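Local coordinates for Alp7A (Bacillus subtilis, PDB 5EC0), which binds ADP as an actin-like, plasmid-encoded cytoskeletal protein and probably forms filaments that segregate plasmid DNA, at residues M1-M6 with N17-Y22; L57-I62 with K158-G163; D117-I122 with E167-V172. All coordinates share one frame; numbering follows the deposited sequence.

Contact 1. Residues M1-M6 with N17-Y22; sequences MNISRM and NLIDGY
Side-chain-to-backbone hydrogen bonds from D20, in the turn that leaves strand 14-19 for strand 22-33, join the open end of the hairpin of strands 2-10 and 14-19, where residues 1-6 turn a corner at S4. S4 N reaches OD1 of D20 at 2.9 Å, on the syn lone pair, although the bond is bent (132° at the hydrogen). R5 N meets the same OD1 at 3.0 Å, nearly along the C-O direction and much straighter. A water donates to D20 OD2 and also bonds S4 OG, so the second oxygen is held as well. The torsion of D20 (chi1 -72°) sets CG beside its own backbone N, and that N donates to R5 O at 2.9 Å; backbone and side chain thus grip R5 together. In this first part of the actin-like fold, a type I' turn from I19 to Y22 carries strand 14-19 into strand 22-33, with D20 and G21 both at positive phi. Next to it, M6 and I19 form a non-hydrogen-bonded antiparallel pair, their side chains lying side by side with M6 CG 4.1 Å from I19 CG1. I19 CG2 also packs against I3 CD1 at 3.6 Å, while helix 95-112 covers M6 and I19. With an alanine here instead of D20, the N-H groups of S4 and R5 are likely to lose their shared acceptor, leaving the corner at S4 less firmly fixed. The R5 guanidinium lies obliquely against the D20-G21 peptide and makes a salt bridge with E370 and a hydrogen bond to Q377, both on helix 364-386.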
ATOM      1  N   MET A   1      15.751 -13.807 -16.130  1.00 43.92           N
ATOM      2  CA  MET A   1      14.918 -14.175 -14.990  1.00 39.71           C
ATOM      3  C   MET A   1      13.437 -14.097 -15.338  1.00 41.42           C
ATOM      4  O   MET A   1      12.979 -13.118 -15.925  1.00 42.02           O
ATOM      5  CB  MET A   1      15.206 -13.272 -13.785  1.00 37.20           C
ATOM      6  CG  MET A   1      14.109 -13.320 -12.725  1.00 34.50           C
ATOM      7  SD  MET A   1      14.243 -12.119 -11.377  1.00 39.08           S
ATOM      8  CE  MET A   1      15.492 -12.903 -10.371  1.00 30.77           C
ATOM      9  N   ASN A   2      12.690 -15.131 -14.965  1.00 37.80           N
ATOM     10  CA  ASN A   2      11.260 -15.140 -15.194  1.00 35.15           C
ATOM     11  C   ASN A   2      10.425 -15.020 -13.916  1.00 34.70           C
ATOM     12  O   ASN A   2      10.587 -15.797 -12.975  1.00 37.97           O
ATOM     13  CB  ASN A   2      10.855 -16.407 -15.941  1.00 40.53           C
ATOM     14  CG  ASN A   2       9.361 -16.520 -16.079  1.00 49.33           C
ATOM     15  OD1 ASN A   2       8.751 -15.818 -16.884  1.00 49.93           O
ATOM     16  ND2 ASN A   2       8.750 -17.370 -15.262  1.00 53.59           N
ATOM     17  N   ILE A   3       9.518 -14.046 -13.910  1.00 31.81           N
ATOM     18  CA  ILE A   3       8.597 -13.798 -12.804  1.00 33.70           C
ATOM     19  C   ILE A   3       7.154 -14.121 -13.199  1.00 38.70           C
ATOM     20  O   ILE A   3       6.672 -13.626 -14.214  1.00 40.85           O
ATOM     21  CB  ILE A   3       8.649 -12.329 -12.355  1.00 32.09           C
ATOM     22  CG1 ILE A   3      10.001 -11.998 -11.739  1.00 30.91           C
ATOM     23  CG2 ILE A   3       7.518 -12.009 -11.361  1.00 28.61           C
ATOM     24  CD1 ILE A   3      10.112 -10.540 -11.398  1.00 24.13           C
ATOM     25  N   SER A   4       6.457 -14.924 -12.399  1.00 35.91           N
ATOM     26  CA  SER A   4       5.108 -15.351 -12.754  1.00 33.34           C
ATOM     27  C   SER A   4       4.059 -14.304 -12.393  1.00 37.79           C
ATOM     28  O   SER A   4       3.181 -13.995 -13.200  1.00 42.87           O
ATOM     29  CB  SER A   4       4.762 -16.676 -12.069  1.00 28.24           C
ATOM     30  OG  SER A   4       5.649 -17.692 -12.484  1.00 44.54           O
ATOM     31  N   ARG A   5       4.140 -13.779 -11.173  1.00 30.30           N
ATOM     32  CA  ARG A   5       3.147 -12.837 -10.662  1.00 26.18           C
ATOM     33  C   ARG A   5       3.830 -11.664  -9.979  1.00 27.92           C
ATOM     34  O   ARG A   5       4.681 -11.849  -9.099  1.00 30.90           O
ATOM     35  CB  ARG A   5       2.196 -13.521  -9.660  1.00 28.69           C
ATOM     36  CG  ARG A   5       1.499 -14.788 -10.179  1.00 38.00           C
ATOM     37  CD  ARG A   5       0.624 -15.457  -9.096  1.00 37.79           C
ATOM     38  NE  ARG A   5       1.266 -15.423  -7.776  1.00 39.33           N
ATOM     39  CZ  ARG A   5       2.208 -16.271  -7.376  1.00 33.62           C
ATOM     40  NH1 ARG A   5       2.616 -17.230  -8.188  1.00 36.45           N
ATOM     41  NH2 ARG A   5       2.749 -16.156  -6.169  1.00 35.67           N
ATOM     42  N   MET A   6       3.476 -10.453 -10.379  1.00 26.54           N
ATOM     43  CA  MET A   6       3.949  -9.294  -9.644  1.00 24.57           C
ATOM     44  C   MET A   6       2.803  -8.334  -9.348  1.00 26.38           C
ATOM     45  O   MET A   6       2.156  -7.816 -10.257  1.00 29.59           O
ATOM     46  CB  MET A   6       5.056  -8.573 -10.405  1.00 20.47           C
ATOM     47  CG  MET A   6       5.492  -7.294  -9.709  1.00 19.88           C
ATOM     48  SD  MET A   6       6.992  -6.670 -10.439  1.00 28.84           S
ATOM     49  CE  MET A   6       7.329  -5.253  -9.393  1.00 20.25           C
ATOM     50  N   ASN A  17       5.085  -4.562  -2.678  1.00 31.26           N
ATOM     51  CA  ASN A  17       4.817  -5.392  -3.826  1.00 24.88           C
ATOM     52  C   ASN A  17       5.021  -6.865  -3.420  1.00 27.62           C
ATOM     53  O   ASN A  17       5.827  -7.182  -2.541  1.00 34.57           O
ATOM     54  CB  ASN A  17       5.741  -4.966  -4.991  1.00 37.38           C
ATOM     55  CG  ASN A  17       7.195  -5.316  -4.737  1.00 50.32           C
ATOM     56  OD1 ASN A  17       7.562  -6.491  -4.731  1.00 60.48           O
ATOM     57  ND2 ASN A  17       7.905  -4.376  -4.179  1.00 69.22           N
ATOM     58  N   LEU A  18       4.329  -7.772  -4.083  1.00 28.89           N
ATOM     59  CA  LEU A  18       4.654  -9.179  -3.940  1.00 25.80           C
ATOM     60  C   LEU A  18       5.154  -9.714  -5.273  1.00 29.62           C
ATOM     61  O   LEU A  18       4.484  -9.582  -6.308  1.00 30.84           O
ATOM     62  CB  LEU A  18       3.436  -9.982  -3.475  1.00 25.66           C
ATOM     63  CG  LEU A  18       2.837  -9.799  -2.085  1.00 26.43           C
ATOM     64  CD1 LEU A  18       1.390 -10.330  -2.064  1.00 22.39           C
ATOM     65  CD2 LEU A  18       3.690 -10.564  -1.097  1.00 22.23           C
ATOM     66  N   ILE A  19       6.335 -10.308  -5.253  1.00 32.23           N
ATOM     67  CA  ILE A  19       6.916 -10.869  -6.463  1.00 28.96           C
ATOM     68  C   ILE A  19       7.100 -12.351  -6.260  1.00 28.48           C
ATOM     69  O   ILE A  19       7.910 -12.762  -5.439  1.00 29.02           O
ATOM     70  CB  ILE A  19       8.260 -10.214  -6.804  1.00 28.28           C
ATOM     71  CG1 ILE A  19       8.086  -8.692  -6.912  1.00 27.53           C
ATOM     72  CG2 ILE A  19       8.799 -10.777  -8.084  1.00 24.04           C
ATOM     73  CD1 ILE A  19       9.382  -7.927  -7.020  1.00 28.10           C
ATOM     74  N   ASP A  20       6.344 -13.133  -7.031  1.00 36.85           N
ATOM     75  CA  ASP A  20       6.188 -14.578  -6.837  1.00 34.65           C
ATOM     76  C   ASP A  20       6.058 -14.933  -5.361  1.00 33.97           C
ATOM     77  O   ASP A  20       6.727 -15.838  -4.877  1.00 30.87           O
ATOM     78  CB  ASP A  20       7.350 -15.349  -7.475  1.00 31.17           C
ATOM     79  CG  ASP A  20       7.292 -15.343  -9.001  1.00 35.65           C
ATOM     80  OD1 ASP A  20       6.180 -15.183  -9.553  1.00 28.94           O
ATOM     81  OD2 ASP A  20       8.357 -15.498  -9.649  1.00 40.29           O
ATOM     82  N   GLY A  21       5.198 -14.198  -4.651  1.00 37.95           N
ATOM     83  CA  GLY A  21       4.939 -14.458  -3.243  1.00 33.26           C
ATOM     84  C   GLY A  21       5.966 -13.865  -2.297  1.00 35.67           C
ATOM     85  O   GLY A  21       5.849 -13.996  -1.081  1.00 42.29           O
ATOM     86  N   TYR A  22       6.975 -13.203  -2.845  1.00 30.23           N
ATOM     87  CA  TYR A  22       7.977 -12.571  -2.005  1.00 26.55           C
ATOM     88  C   TYR A  22       7.640 -11.104  -1.748  1.00 32.24           C
ATOM     89  O   TYR A  22       7.496 -10.294  -2.683  1.00 22.32           O
ATOM     90  CB  TYR A  22       9.362 -12.697  -2.642  1.00 36.53           C
ATOM     91  CG  TYR A  22      10.480 -12.097  -1.815  1.00 45.37           C
ATOM     92  CD1 TYR A  22      11.005 -12.768  -0.720  1.00 45.11           C
ATOM     93  CD2 TYR A  22      11.007 -10.853  -2.132  1.00 49.14           C
ATOM     94  CE1 TYR A  22      12.037 -12.210   0.039  1.00 49.92           C
ATOM     95  CE2 TYR A  22      12.035 -10.294  -1.389  1.00 51.22           C
ATOM     96  CZ  TYR A  22      12.545 -10.974  -0.306  1.00 51.47           C
ATOM     97  OH  TYR A  22      13.560 -10.402   0.422  1.00 57.26           O
TER
HETATM   98  O   HOH W   1       8.259 -17.796 -11.621  1.00 45.98           O

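Contact 2. Residues L57-I62 with K158-G163; sequences LVSTVI and KVLTLG
L160 and L57 meet where strand 153-159 runs out against strand 56-62, and the side chain of L160 folds back along the neighbouring strand. Its CB sits 3.5 Å from the carbonyl O of L57 and also touches L57 CG at 4.0 Å, the two leucine side chains crossing at a slant. CG remains near the same carbonyl oxygen. At the tip, CD1 comes to 3.9 Å from S59 CB and lies close to the carbonyl carbon of V58, so that one leucine spans three residues of the partner strand. This course follows from the first torsion (chi1 -55°), which places CG beside the backbone N of L160, the atom that itself donates to L57 O at 2.8 Å. The strand pair is antiparallel and belongs to the large mixed sheet of the actin-like fold. S59 and K158 make its hydrogen-bonded pair, with K158 N giving a straight bond to S59 O (2.9 Å, 173°) in the carbonyl plane. The return bond, from S59 N to K158 O, is more bent, and its donor is tilted from the carbonyl plane. V58 and V159 form the adjoining non-hydrogen-bonded pair, and their side chains share the face covered by helix 95-112, against A103 and A106. On the other face the aliphatic part of K158 runs beside the S59 hydroxyl, with CB 3.3 Å and CD 3.4 Å from OG; that hydroxyl also has a weak hydrogen bond to E66. T161, in the loop that follows, lies near the L57 backbone, but its OG1 bonds to the carbonyl O of R55. Y68 of strand 65-71 touches both S59 and L160.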
ATOM      1  N   LEU A  57      19.913   3.913  -7.004  1.00 32.03           N
ATOM      2  CA  LEU A  57      20.223   4.989  -7.925  1.00 33.73           C
ATOM      3  C   LEU A  57      20.120   4.428  -9.333  1.00 34.50           C
ATOM      4  O   LEU A  57      20.940   3.603  -9.744  1.00 44.28           O
ATOM      5  CB  LEU A  57      21.625   5.545  -7.658  1.00 38.33           C
ATOM      6  CG  LEU A  57      22.179   6.579  -8.643  1.00 41.65           C
ATOM      7  CD1 LEU A  57      21.314   7.841  -8.680  1.00 40.76           C
ATOM      8  CD2 LEU A  57      23.643   6.924  -8.313  1.00 40.41           C
ATOM      9  N   VAL A  58      19.111   4.863 -10.071  1.00 33.30           N
ATOM     10  CA  VAL A  58      18.838   4.285 -11.370  1.00 35.68           C
ATOM     11  C   VAL A  58      18.692   5.359 -12.430  1.00 44.69           C
ATOM     12  O   VAL A  58      18.501   6.526 -12.116  1.00 33.64           O
ATOM     13  CB  VAL A  58      17.550   3.445 -11.356  1.00 39.89           C
ATOM     14  CG1 VAL A  58      17.659   2.294 -10.357  1.00 31.28           C
ATOM     15  CG2 VAL A  58      16.341   4.335 -11.049  1.00 39.60           C
ATOM     16  N   SER A  59      18.776   4.958 -13.690  1.00 42.77           N
ATOM     17  CA  SER A  59      18.422   5.850 -14.778  1.00 38.88           C
ATOM     18  C   SER A  59      17.484   5.115 -15.713  1.00 38.79           C
ATOM     19  O   SER A  59      17.533   3.890 -15.821  1.00 33.00           O
ATOM     20  CB  SER A  59      19.653   6.330 -15.537  1.00 38.90           C
ATOM     21  OG  SER A  59      20.145   5.307 -16.382  1.00 43.45           O
ATOM     22  N   THR A  60      16.621   5.862 -16.386  1.00 38.88           N
ATOM     23  CA  THR A  60      15.764   5.265 -17.380  1.00 43.34           C
ATOM     24  C   THR A  60      15.478   6.318 -18.443  1.00 47.77           C
ATOM     25  O   THR A  60      15.657   7.515 -18.204  1.00 45.73           O
ATOM     26  CB  THR A  60      14.462   4.722 -16.750  1.00 35.01           C
ATOM     27  OG1 THR A  60      13.771   3.913 -17.706  1.00 40.96           O
ATOM     28  CG2 THR A  60      13.562   5.856 -16.315  1.00 38.68           C
ATOM     29  N   VAL A  61      15.071   5.875 -19.626  1.00 49.94           N
ATOM     30  CA  VAL A  61      14.821   6.805 -20.718  1.00 50.36           C
ATOM     31  C   VAL A  61      13.344   7.150 -20.808  1.00 50.68           C
ATOM     32  O   VAL A  61      12.501   6.284 -20.991  1.00 52.04           O
ATOM     33  CB  VAL A  61      15.298   6.241 -22.061  1.00 51.98           C
ATOM     34  CG1 VAL A  61      14.695   7.038 -23.212  1.00 43.77           C
ATOM     35  CG2 VAL A  61      16.830   6.238 -22.119  1.00 48.24           C
ATOM     36  N   ILE A  62      13.042   8.432 -20.665  1.00 52.77           N
ATOM     37  CA  ILE A  62      11.672   8.899 -20.707  1.00 54.03           C
ATOM     38  C   ILE A  62      11.546   9.967 -21.770  1.00 58.46           C
ATOM     39  O   ILE A  62      12.177  11.014 -21.662  1.00 62.19           O
ATOM     40  CB  ILE A  62      11.230   9.462 -19.356  1.00 48.06           C
ATOM     41  CG1 ILE A  62      11.252   8.360 -18.300  1.00 43.32           C
ATOM     42  CG2 ILE A  62       9.848  10.073 -19.472  1.00 52.67           C
ATOM     43  CD1 ILE A  62      11.283   8.880 -16.883  1.00 42.82           C
ATOM     44  N   LYS A 158      18.692   1.271 -15.865  1.00 39.32           N
ATOM     45  CA  LYS A 158      20.080   1.075 -15.439  1.00 38.43           C
ATOM     46  C   LYS A 158      20.188   1.179 -13.932  1.00 42.39           C
ATOM     47  O   LYS A 158      19.616   2.078 -13.338  1.00 52.83           O
ATOM     48  CB  LYS A 158      21.017   2.107 -16.083  1.00 41.08           C
ATOM     49  CG  LYS A 158      21.142   1.961 -17.598  1.00 46.22           C
ATOM     50  CD  LYS A 158      21.945   3.088 -18.222  1.00 49.54           C
ATOM     51  CE  LYS A 158      22.226   2.782 -19.692  1.00 54.44           C
ATOM     52  NZ  LYS A 158      23.106   3.790 -20.367  1.00 53.85           N
ATOM     53  N   VAL A 159      20.909   0.254 -13.313  1.00 43.14           N
ATOM     54  CA  VAL A 159      21.306   0.413 -11.920  1.00 39.00           C
ATOM     55  C   VAL A 159      22.679   1.061 -11.931  1.00 42.42           C
ATOM     56  O   VAL A 159      23.595   0.556 -12.570  1.00 40.02           O
ATOM     57  CB  VAL A 159      21.354  -0.927 -11.163  1.00 41.38           C
ATOM     58  CG1 VAL A 159      21.794  -0.703  -9.732  1.00 36.62           C
ATOM     59  CG2 VAL A 159      19.992  -1.611 -11.194  1.00 34.34           C
ATOM     60  N   LEU A 160      22.824   2.191 -11.249  1.00 45.67           N
ATOM     61  CA  LEU A 160      24.088   2.925 -11.310  1.00 44.06           C
ATOM     62  C   LEU A 160      24.870   2.768 -10.023  1.00 41.98           C
ATOM     63  O   LEU A 160      25.968   3.293  -9.886  1.00 43.91           O
ATOM     64  CB  LEU A 160      23.830   4.400 -11.600  1.00 46.67           C
ATOM     65  CG  LEU A 160      22.990   4.627 -12.860  1.00 52.59           C
ATOM     66  CD1 LEU A 160      22.546   6.081 -12.956  1.00 53.77           C
ATOM     67  CD2 LEU A 160      23.754   4.202 -14.121  1.00 51.83           C
ATOM     68  N   THR A 161      24.291   2.044  -9.071  1.00 45.67           N
ATOM     69  CA  THR A 161      24.975   1.740  -7.818  1.00 47.66           C
ATOM     70  C   THR A 161      26.240   0.909  -8.098  1.00 48.89           C
ATOM     71  O   THR A 161      26.160  -0.201  -8.621  1.00 49.01           O
ATOM     72  CB  THR A 161      24.016   1.004  -6.860  1.00 48.55           C
ATOM     73  OG1 THR A 161      22.789   1.739  -6.771  1.00 47.52           O
ATOM     74  CG2 THR A 161      24.604   0.852  -5.475  1.00 44.01           C
ATOM     75  N   LEU A 162      27.408   1.467  -7.786  1.00 55.49           N
ATOM     76  CA  LEU A 162      28.687   0.783  -8.006  1.00 61.40           C
ATOM     77  C   LEU A 162      28.713  -0.614  -7.375  1.00 59.25           C
ATOM     78  O   LEU A 162      28.335  -0.785  -6.216  1.00 60.32           O
ATOM     79  CB  LEU A 162      29.846   1.616  -7.457  1.00 66.21           C
ATOM     80  CG  LEU A 162      30.347   2.849  -8.223  1.00 71.24           C
ATOM     81  CD1 LEU A 162      29.289   3.947  -8.334  1.00 72.81           C
ATOM     82  CD2 LEU A 162      31.608   3.393  -7.555  1.00 70.88           C
ATOM     83  N   GLY A 163      29.155  -1.605  -8.147  1.00 55.85           N
ATOM     84  CA  GLY A 163      29.118  -2.992  -7.717  1.00 48.72           C
ATOM     85  C   GLY A 163      27.969  -3.809  -8.285  1.00 59.57           C
ATOM     86  O   GLY A 163      28.066  -5.033  -8.372  1.00 64.05           O
TER

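Contact 3. Residues D117-I122 with E167-V172; sequences DNEVTI and ELTIKV
Parallel pairing of strands 119-129 and 166-179 within the large mixed sheet of the actin-like fold brings E119, V120, T121 and I122 level with T169, I170, K171 and V172. Backbone bonds alternate between the strands, from T169 N to N118 O, V120 N to T169 O, K171 N to V120 O (2.7 Å) and I122 N to K171 O. The two strand directions differ by 13°. On the face bearing E119, T169 and K171, the chain of K171 is extended beyond CG and its NZ makes a salt bridge with E119 OE1 at 3.2 Å. The ammonium approaches from above the carboxylate plane, 61° out of it. E119 CG meanwhile lies alongside T169 CB at 4.0 Å. The other face is apolar: I122 CD1 touches both I170 CG2 (3.9 Å) and V172 CG2 (4.0 Å), the side chains lying side by side and pointing the same way, and V120 CG2 touches L168 CD2 at 4.1 Å. With chi1 at -163°, L168 has CG anti to its backbone N, and CD1 reaches the peptide of N118. Just before the strand, D117 OD1 accepts from E119 N in an Asx turn, while OD2 lies unusually close to M1 N, so that the details of that bond are doubtful. Strand 2-10 flanks 119-129, strand 153-159 flanks 166-179 on its far side, and Q109 and T105 of helix 95-112 lie against V120, L168 and I170.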
ATOM      1  N   ASP A 117      22.663 -11.976 -15.688  1.00 44.03           N
ATOM      2  CA  ASP A 117      21.340 -11.992 -16.323  1.00 42.42           C
ATOM      3  C   ASP A 117      20.798 -10.565 -16.445  1.00 42.95           C
ATOM      4  O   ASP A 117      20.514  -9.929 -15.438  1.00 49.38           O
ATOM      5  CB  ASP A 117      20.375 -12.874 -15.519  1.00 41.62           C
ATOM      6  CG  ASP A 117      19.037 -13.074 -16.211  1.00 45.17           C
ATOM      7  OD1 ASP A 117      18.876 -12.628 -17.365  1.00 42.17           O
ATOM      8  OD2 ASP A 117      18.142 -13.684 -15.588  1.00 45.73           O
ATOM      9  N   ASN A 118      20.663 -10.056 -17.664  1.00 43.14           N
ATOM     10  CA  ASN A 118      20.228  -8.670 -17.849  1.00 42.49           C
ATOM     11  C   ASN A 118      18.777  -8.515 -18.305  1.00 45.37           C
ATOM     12  O   ASN A 118      18.388  -7.451 -18.789  1.00 44.16           O
ATOM     13  CB  ASN A 118      21.140  -7.962 -18.850  1.00 42.48           C
ATOM     14  CG  ASN A 118      22.577  -7.865 -18.362  1.00 52.09           C
ATOM     15  OD1 ASN A 118      22.827  -7.562 -17.201  1.00 57.47           O
ATOM     16  ND2 ASN A 118      23.525  -8.134 -19.250  1.00 55.78           N
ATOM     17  N   GLU A 119      17.975  -9.564 -18.143  1.00 42.07           N
ATOM     18  CA  GLU A 119      16.608  -9.530 -18.650  1.00 39.34           C
ATOM     19  C   GLU A 119      15.629 -10.140 -17.666  1.00 40.23           C
ATOM     20  O   GLU A 119      15.898 -11.194 -17.087  1.00 38.73           O
ATOM     21  CB  GLU A 119      16.510 -10.262 -19.995  1.00 50.02           C
ATOM     22  CG  GLU A 119      15.513  -9.625 -20.969  1.00 64.87           C
ATOM     23  CD  GLU A 119      15.093 -10.559 -22.090  1.00 75.40           C
ATOM     24  OE1 GLU A 119      15.465 -10.300 -23.259  1.00 77.07           O
ATOM     25  OE2 GLU A 119      14.379 -11.544 -21.798  1.00 78.99           O
ATOM     26  N   VAL A 120      14.494  -9.466 -17.486  1.00 32.83           N
ATOM     27  CA  VAL A 120      13.406  -9.968 -16.655  1.00 31.71           C
ATOM     28  C   VAL A 120      12.112 -10.000 -17.455  1.00 35.12           C
ATOM     29  O   VAL A 120      11.706  -8.977 -18.021  1.00 34.80           O
ATOM     30  CB  VAL A 120      13.191  -9.099 -15.383  1.00 31.56           C
ATOM     31  CG1 VAL A 120      11.917  -9.523 -14.642  1.00 30.39           C
ATOM     32  CG2 VAL A 120      14.393  -9.190 -14.472  1.00 35.70           C
ATOM     33  N   THR A 121      11.482 -11.172 -17.514  1.00 33.58           N
ATOM     34  CA  THR A 121      10.119 -11.301 -18.019  1.00 30.20           C
ATOM     35  C   THR A 121       9.104 -11.460 -16.869  1.00 28.71           C
ATOM     36  O   THR A 121       9.311 -12.235 -15.939  1.00 32.35           O
ATOM     37  CB  THR A 121       9.979 -12.502 -18.992  1.00 42.77           C
ATOM     38  OG1 THR A 121      10.600 -13.657 -18.417  1.00 52.72           O
ATOM     39  CG2 THR A 121      10.634 -12.203 -20.319  1.00 33.22           C
ATOM     40  N   ILE A 122       8.013 -10.702 -16.940  1.00 30.76           N
ATOM     41  CA  ILE A 122       6.925 -10.786 -15.976  1.00 27.78           C
ATOM     42  C   ILE A 122       5.642 -11.229 -16.696  1.00 32.66           C
ATOM     43  O   ILE A 122       5.147 -10.525 -17.586  1.00 31.39           O
ATOM     44  CB  ILE A 122       6.672  -9.431 -15.270  1.00 27.45           C
ATOM     45  CG1 ILE A 122       7.911  -8.986 -14.496  1.00 27.92           C
ATOM     46  CG2 ILE A 122       5.457  -9.514 -14.348  1.00 23.43           C
ATOM     47  CD1 ILE A 122       7.910  -7.514 -14.167  1.00 24.09           C
ATOM     48  N   GLU A 167      22.298  -2.492 -17.310  1.00 42.92           N
ATOM     49  CA  GLU A 167      21.012  -2.108 -17.880  1.00 48.78           C
ATOM     50  C   GLU A 167      20.102  -3.335 -17.987  1.00 47.78           C
ATOM     51  O   GLU A 167      20.410  -4.312 -18.678  1.00 48.83           O
ATOM     52  CB  GLU A 167      21.173  -1.453 -19.252  1.00 50.76           C
ATOM     53  CG  GLU A 167      19.900  -0.782 -19.731  1.00 50.61           C
ATOM     54  CD  GLU A 167      20.086  -0.022 -21.032  1.00 58.89           C
ATOM     55  OE1 GLU A 167      20.919  -0.458 -21.865  1.00 63.15           O
ATOM     56  OE2 GLU A 167      19.400   1.013 -21.213  1.00 56.51           O
ATOM     57  N   LEU A 168      18.975  -3.274 -17.296  1.00 36.42           N
ATOM     58  CA  LEU A 168      18.063  -4.394 -17.244  1.00 34.78           C
ATOM     59  C   LEU A 168      16.912  -4.149 -18.211  1.00 38.10           C
ATOM     60  O   LEU A 168      16.260  -3.092 -18.158  1.00 34.42           O
ATOM     61  CB  LEU A 168      17.552  -4.573 -15.812  1.00 33.35           C
ATOM     62  CG  LEU A 168      16.894  -5.855 -15.315  1.00 42.06           C
ATOM     63  CD1 LEU A 168      17.913  -6.958 -15.153  1.00 38.49           C
ATOM     64  CD2 LEU A 168      16.218  -5.569 -13.983  1.00 42.69           C
ATOM     65  N   THR A 169      16.672  -5.100 -19.108  1.00 36.07           N
ATOM     66  CA  THR A 169      15.440  -5.063 -19.903  1.00 39.09           C
ATOM     67  C   THR A 169      14.338  -5.819 -19.165  1.00 36.36           C
ATOM     68  O   THR A 169      14.527  -6.971 -18.765  1.00 38.70           O
ATOM     69  CB  THR A 169      15.637  -5.658 -21.303  1.00 37.64           C
ATOM     70  OG1 THR A 169      16.684  -4.954 -21.966  1.00 39.53           O
ATOM     71  CG2 THR A 169      14.378  -5.532 -22.137  1.00 37.17           C
ATOM     72  N   ILE A 170      13.197  -5.159 -18.979  1.00 31.67           N
ATOM     73  CA  ILE A 170      12.052  -5.737 -18.275  1.00 31.29           C
ATOM     74  C   ILE A 170      10.844  -5.833 -19.214  1.00 34.36           C
ATOM     75  O   ILE A 170      10.355  -4.813 -19.712  1.00 33.09           O
ATOM     76  CB  ILE A 170      11.671  -4.897 -17.014  1.00 28.05           C
ATOM     77  CG1 ILE A 170      12.828  -4.881 -16.013  1.00 30.89           C
ATOM     78  CG2 ILE A 170      10.417  -5.418 -16.355  1.00 26.67           C
ATOM     79  CD1 ILE A 170      12.761  -3.714 -15.027  1.00 29.75           C
ATOM     80  N   LYS A 171      10.373  -7.060 -19.445  1.00 34.65           N
ATOM     81  CA  LYS A 171       9.254  -7.313 -20.353  1.00 35.46           C
ATOM     82  C   LYS A 171       8.022  -7.787 -19.612  1.00 32.69           C
ATOM     83  O   LYS A 171       8.009  -8.872 -19.024  1.00 35.67           O
ATOM     84  CB  LYS A 171       9.632  -8.340 -21.420  1.00 32.50           C
ATOM     85  CG  LYS A 171      10.635  -7.800 -22.449  1.00 41.08           C
ATOM     86  CD  LYS A 171      11.275  -8.926 -23.243  1.00 43.78           C
ATOM     87  CE  LYS A 171      12.156  -8.386 -24.348  1.00 49.60           C
ATOM     88  NZ  LYS A 171      12.957  -9.469 -24.982  1.00 48.58           N
ATOM     89  N   VAL A 172       6.985  -6.961 -19.646  1.00 30.48           N
ATOM     90  CA  VAL A 172       5.729  -7.289 -18.976  1.00 30.08           C
ATOM     91  C   VAL A 172       4.752  -7.813 -20.008  1.00 34.80           C
ATOM     92  O   VAL A 172       4.295  -7.061 -20.872  1.00 31.30           O
ATOM     93  CB  VAL A 172       5.142  -6.067 -18.256  1.00 26.39           C
ATOM     94  CG1 VAL A 172       3.722  -6.378 -17.733  1.00 33.80           C
ATOM     95  CG2 VAL A 172       6.089  -5.621 -17.130  1.00 29.49           C
TER

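All three contacts belong to one large mixed sheet and are linked through neighbouring strands. Contacts 1 and 3 join directly, their centres 13 Å apart: I3 N bonds to T121 O at 2.7 Å, and M1 O accepts from T121 N at 2.9 Å. Contacts 2 and 3, with centres 14 Å apart, are linked through strands 153-159 and 166-179, consecutive in the chain and neighbours in the sheet, and touch where K158 CE meets E167 OE2 at 3.7 Å. Contacts 1 and 2 do not touch, their nearest atoms being about 12 Å apart. None lies in the ADP pocket; in contact 1, the side chain of L18 is about 14 Å from the bound magnesium ion.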